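Local coordinates for OBG-type G domain-containing protein (Pyrococcus horikoshii, PDB 2E87) that probably binds GTP as an Obg-type GTPase related to NOG1, and holds GDP in this crystal, its precise cellular role being unknown, at residues R2-A14 / N60-L74. Numbering follows the deposited sequence.
Sequences RNPFERMPTVLTA and NLRKVLERTPGLSTL. With SO4 (sulfate ion), chain B.
In the NOG1 N-terminal helical domain, the N-terminal segment 2-14 lies along the end of helix 38-67 and the loop after it, with Phe5 packed against Pro69, Leu71 and Leu74. Pro69 CG sits over one face of the Phe5 ring, 4.0 Å from its centroid and 21° off the normal, a CH-pi contact. Leu71 CD2 and Thr68 CG2 reach the ring near its plane, while Leu74 CD1 approaches Phe5 CZ at 3.8 Å. Replacing Phe5 by an alanine would probably take from Pro69 CG the face it rests on and open a gap beside Leu71 and Leu74. An Asx turn holds the backbone at this point: Phe5 N donates to a lone pair of Asn3 OD1 (3.1 Å). Next along, chi1 of -178° swings the side chain of Met8, present as selenomethionine, away from the backbone N and brings Met8 CG to 3.4 Å from Thr68 OG1. Thr68 OG1 in turn donates to Val64 O (2.6 Å), tying Thr68 back to the helix. Arg67 CG lies over one face of the exposed Arg7 guanidinium, a methylene-on-guanidinium contact that leaves the like-charged Arg7 NH1 and Arg67 NE 4.1 Å apart. Pro9 CD rests on Arg67 CB (3.8 Å), and Val11 CG2 meets both methyls of Val64. Helix 144-156 flanks Val11 through Leu147. No hydrogen bond joins the segments: an N-terminal arm packs, largely through apolar groups, on the helical bundle of a NOG1-type N-terminal domain.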
# COMPACT_ATOMS: atom_id res chain seq x y z
N ARG A 2 -7.14 4.67 -5.39
CA ARG A 2 -7.81 4.20 -4.18
C ARG A 2 -6.87 3.40 -3.28
O ARG A 2 -5.67 3.31 -3.56
CB ARG A 2 -9.00 3.31 -4.56
CG ARG A 2 -8.61 1.96 -5.13
CD ARG A 2 -9.83 1.16 -5.55
NE ARG A 2 -10.87 1.11 -4.52
CZ ARG A 2 -11.76 2.08 -4.30
NH1 ARG A 2 -11.74 3.18 -5.04
NH2 ARG A 2 -12.66 1.94 -3.34
N ASN A 3 -7.41 2.84 -2.20
CA ASN A 3 -6.62 2.03 -1.26
C ASN A 3 -6.86 0.57 -1.67
O ASN A 3 -7.98 0.07 -1.58
CB ASN A 3 -7.08 2.27 0.18
CG ASN A 3 -6.13 1.70 1.21
OD1 ASN A 3 -5.92 0.49 1.26
ND2 ASN A 3 -5.54 2.56 2.02
N PRO A 4 -5.81 -0.13 -2.11
CA PRO A 4 -5.84 -1.53 -2.56
C PRO A 4 -6.44 -2.53 -1.58
O PRO A 4 -6.89 -3.60 -1.98
CB PRO A 4 -4.36 -1.86 -2.81
CG PRO A 4 -3.68 -0.54 -2.87
CD PRO A 4 -4.42 0.30 -1.89
N PHE A 5 -6.44 -2.18 -0.30
CA PHE A 5 -6.96 -3.09 0.71
C PHE A 5 -8.38 -2.78 1.18
O PHE A 5 -8.94 -3.52 1.98
CB PHE A 5 -5.99 -3.12 1.91
CG PHE A 5 -4.61 -3.60 1.57
CD1 PHE A 5 -3.67 -2.74 1.02
CD2 PHE A 5 -4.27 -4.95 1.71
CE1 PHE A 5 -2.43 -3.20 0.62
CE2 PHE A 5 -3.02 -5.41 1.31
CZ PHE A 5 -2.11 -4.53 0.76
N GLU A 6 -8.97 -1.71 0.66
CA GLU A 6 -10.32 -1.35 1.09
C GLU A 6 -11.26 -2.54 1.04
O GLU A 6 -12.22 -2.61 1.79
CB GLU A 6 -10.87 -0.21 0.22
CG GLU A 6 -11.39 -0.65 -1.14
CD GLU A 6 -12.89 -0.47 -1.25
OE1 GLU A 6 -13.36 0.69 -1.11
OE2 GLU A 6 -13.61 -1.47 -1.48
N ARG A 7 -10.96 -3.49 0.16
CA ARG A 7 -11.78 -4.69 0.00
C ARG A 7 -11.41 -5.80 0.99
O ARG A 7 -12.16 -6.78 1.14
CB ARG A 7 -11.63 -5.24 -1.42
CG ARG A 7 -12.48 -4.55 -2.48
CD ARG A 7 -13.62 -5.46 -2.93
NE ARG A 7 -13.14 -6.71 -3.53
CZ ARG A 7 -13.88 -7.80 -3.70
NH1 ARG A 7 -15.16 -7.81 -3.32
NH2 ARG A 7 -13.35 -8.88 -4.26
N MSE A 8 -10.27 -5.68 1.65
CA MSE A 8 -9.86 -6.71 2.61
C MSE A 8 -10.87 -6.75 3.77
O MSE A 8 -11.05 -5.79 4.51
CB MSE A 8 -8.44 -6.45 3.12
CG MSE A 8 -7.93 -7.51 4.09
SE MSE A 8 -6.12 -7.19 4.77
CE MSE A 8 -6.19 -5.27 4.90
N PRO A 9 -11.54 -7.89 3.92
CA PRO A 9 -12.54 -8.13 4.95
C PRO A 9 -11.99 -8.27 6.36
O PRO A 9 -10.80 -8.53 6.58
CB PRO A 9 -13.19 -9.42 4.49
CG PRO A 9 -11.99 -10.18 3.99
CD PRO A 9 -11.19 -9.14 3.21
N THR A 10 -12.86 -8.07 7.33
CA THR A 10 -12.46 -8.22 8.71
C THR A 10 -12.26 -9.73 8.88
O THR A 10 -13.08 -10.54 8.44
CB THR A 10 -13.57 -7.70 9.64
OG1 THR A 10 -13.60 -6.27 9.56
CG2 THR A 10 -13.31 -8.12 11.08
N VAL A 11 -11.14 -10.11 9.48
CA VAL A 11 -10.81 -11.51 9.70
C VAL A 11 -11.37 -11.98 11.03
O VAL A 11 -11.10 -11.38 12.06
CB VAL A 11 -9.29 -11.72 9.73
CG1 VAL A 11 -8.97 -13.13 10.09
CG2 VAL A 11 -8.69 -11.38 8.38
N LEU A 12 -12.17 -13.04 11.01
CA LEU A 12 -12.72 -13.60 12.23
C LEU A 12 -11.63 -14.29 13.06
O LEU A 12 -10.69 -14.84 12.49
CB LEU A 12 -13.82 -14.61 11.91
CG LEU A 12 -15.16 -14.10 11.35
CD1 LEU A 12 -16.22 -15.20 11.52
CD2 LEU A 12 -15.61 -12.87 12.10
N THR A 13 -11.73 -14.26 14.38
CA THR A 13 -10.74 -14.93 15.23
C THR A 13 -11.03 -16.44 15.22
O THR A 13 -12.13 -16.87 14.85
CB THR A 13 -10.78 -14.43 16.70
OG1 THR A 13 -12.02 -14.78 17.32
CG2 THR A 13 -10.61 -12.92 16.75
N ALA A 14 -10.05 -17.23 15.64
CA ALA A 14 -10.25 -18.68 15.67
C ALA A 14 -11.57 -19.03 16.40
O ALA A 14 -12.37 -19.81 15.90
CB ALA A 14 -9.06 -19.36 16.34
N ASN A 60 -15.16 -18.84 4.90
CA ASN A 60 -14.75 -17.58 5.51
C ASN A 60 -13.25 -17.34 5.30
O ASN A 60 -12.84 -16.26 4.87
CB ASN A 60 -15.11 -17.54 7.00
CG ASN A 60 -16.62 -17.31 7.24
OD1 ASN A 60 -17.08 -16.17 7.34
ND2 ASN A 60 -17.39 -18.40 7.31
N LEU A 61 -12.42 -18.35 5.56
CA LEU A 61 -10.99 -18.17 5.37
C LEU A 61 -10.64 -17.84 3.92
O LEU A 61 -9.87 -16.91 3.67
CB LEU A 61 -10.22 -19.40 5.82
CG LEU A 61 -10.28 -19.71 7.32
CD1 LEU A 61 -9.62 -21.04 7.54
CD2 LEU A 61 -9.58 -18.60 8.15
N ARG A 62 -11.20 -18.59 2.98
CA ARG A 62 -10.92 -18.38 1.57
C ARG A 62 -11.28 -16.98 1.10
O ARG A 62 -10.67 -16.46 0.16
CB ARG A 62 -11.68 -19.41 0.73
CG ARG A 62 -11.28 -19.43 -0.72
CD ARG A 62 -12.02 -20.52 -1.47
NE ARG A 62 -11.37 -21.83 -1.31
CZ ARG A 62 -11.93 -22.89 -0.73
NH1 ARG A 62 -13.16 -22.79 -0.24
NH2 ARG A 62 -11.27 -24.04 -0.66
N LYS A 63 -12.27 -16.37 1.75
CA LYS A 63 -12.70 -15.01 1.42
C LYS A 63 -11.57 -14.03 1.69
O LYS A 63 -11.43 -13.03 0.99
CB LYS A 63 -13.93 -14.62 2.25
CG LYS A 63 -14.23 -13.12 2.24
CD LYS A 63 -15.40 -12.72 3.16
CE LYS A 63 -16.77 -12.99 2.55
NZ LYS A 63 -17.91 -12.44 3.37
N VAL A 64 -10.77 -14.32 2.72
CA VAL A 64 -9.62 -13.48 3.08
C VAL A 64 -8.54 -13.52 2.00
O VAL A 64 -7.96 -12.50 1.63
CB VAL A 64 -8.98 -13.94 4.41
CG1 VAL A 64 -7.84 -13.04 4.76
CG2 VAL A 64 -10.01 -13.96 5.52
N LEU A 65 -8.25 -14.72 1.52
CA LEU A 65 -7.24 -14.91 0.49
C LEU A 65 -7.67 -14.31 -0.84
O LEU A 65 -6.84 -13.81 -1.60
CB LEU A 65 -6.95 -16.39 0.28
CG LEU A 65 -6.49 -17.26 1.45
CD1 LEU A 65 -6.33 -18.69 0.98
CD2 LEU A 65 -5.18 -16.71 2.01
N GLU A 66 -8.97 -14.36 -1.14
CA GLU A 66 -9.46 -13.85 -2.41
C GLU A 66 -9.60 -12.33 -2.48
O GLU A 66 -9.25 -11.73 -3.49
CB GLU A 66 -10.80 -14.51 -2.78
CG GLU A 66 -10.73 -16.04 -2.85
CD GLU A 66 -12.07 -16.71 -3.16
OE1 GLU A 66 -13.13 -16.16 -2.78
OE2 GLU A 66 -12.06 -17.82 -3.75
N ARG A 67 -10.09 -11.72 -1.41
CA ARG A 67 -10.30 -10.28 -1.41
C ARG A 67 -9.11 -9.41 -1.02
O ARG A 67 -9.21 -8.19 -1.04
CB ARG A 67 -11.49 -9.93 -0.53
CG ARG A 67 -12.78 -10.59 -0.97
CD ARG A 67 -13.93 -10.03 -0.16
NE ARG A 67 -15.19 -10.72 -0.41
CZ ARG A 67 -16.27 -10.54 0.34
NH1 ARG A 67 -16.24 -9.71 1.37
NH2 ARG A 67 -17.39 -11.20 0.06
N THR A 68 -8.00 -10.03 -0.65
CA THR A 68 -6.83 -9.26 -0.29
C THR A 68 -5.91 -9.35 -1.49
O THR A 68 -5.61 -10.43 -1.97
CB THR A 68 -6.11 -9.85 0.95
OG1 THR A 68 -7.08 -10.10 1.98
CG2 THR A 68 -5.06 -8.89 1.47
N PRO A 69 -5.46 -8.20 -2.00
CA PRO A 69 -4.58 -8.25 -3.17
C PRO A 69 -3.24 -8.93 -2.87
O PRO A 69 -2.69 -8.79 -1.77
CB PRO A 69 -4.39 -6.78 -3.49
CG PRO A 69 -4.31 -6.17 -2.12
CD PRO A 69 -5.50 -6.84 -1.44
N GLY A 70 -2.74 -9.70 -3.83
CA GLY A 70 -1.44 -10.32 -3.63
C GLY A 70 -0.45 -9.17 -3.66
O GLY A 70 -0.54 -8.30 -4.53
N LEU A 71 0.48 -9.13 -2.72
CA LEU A 71 1.43 -8.03 -2.68
C LEU A 71 2.21 -7.86 -4.00
O LEU A 71 2.50 -6.74 -4.41
CB LEU A 71 2.40 -8.22 -1.51
CG LEU A 71 1.80 -8.39 -0.10
CD1 LEU A 71 2.94 -8.34 0.92
CD2 LEU A 71 0.79 -7.30 0.22
N SER A 72 2.53 -8.97 -4.67
CA SER A 72 3.28 -8.92 -5.92
C SER A 72 2.51 -8.21 -7.04
O SER A 72 3.10 -7.79 -8.02
CB SER A 72 3.65 -10.33 -6.37
OG SER A 72 2.49 -11.05 -6.76
N THR A 73 1.19 -8.10 -6.89
CA THR A 73 0.34 -7.43 -7.88
C THR A 73 0.26 -5.92 -7.64
O THR A 73 -0.34 -5.19 -8.42
CB THR A 73 -1.10 -7.98 -7.86
OG1 THR A 73 -1.79 -7.48 -6.70
CG2 THR A 73 -1.10 -9.51 -7.83
N LEU A 74 0.87 -5.45 -6.56
CA LEU A 74 0.82 -4.04 -6.24
C LEU A 74 1.96 -3.24 -6.85
O LEU A 74 3.02 -3.78 -7.15
CB LEU A 74 0.86 -3.84 -4.72
CG LEU A 74 -0.35 -4.40 -3.95
CD1 LEU A 74 -0.29 -4.01 -2.50
CD2 LEU A 74 -1.62 -3.86 -4.57
S SO4 B . 1.42 -12.43 -3.81
O1 SO4 B . 0.53 -11.91 -4.93
O2 SO4 B . 0.94 -11.98 -2.41
O3 SO4 B . 1.31 -13.96 -3.90
O4 SO4 B . 2.82 -11.88 -4.00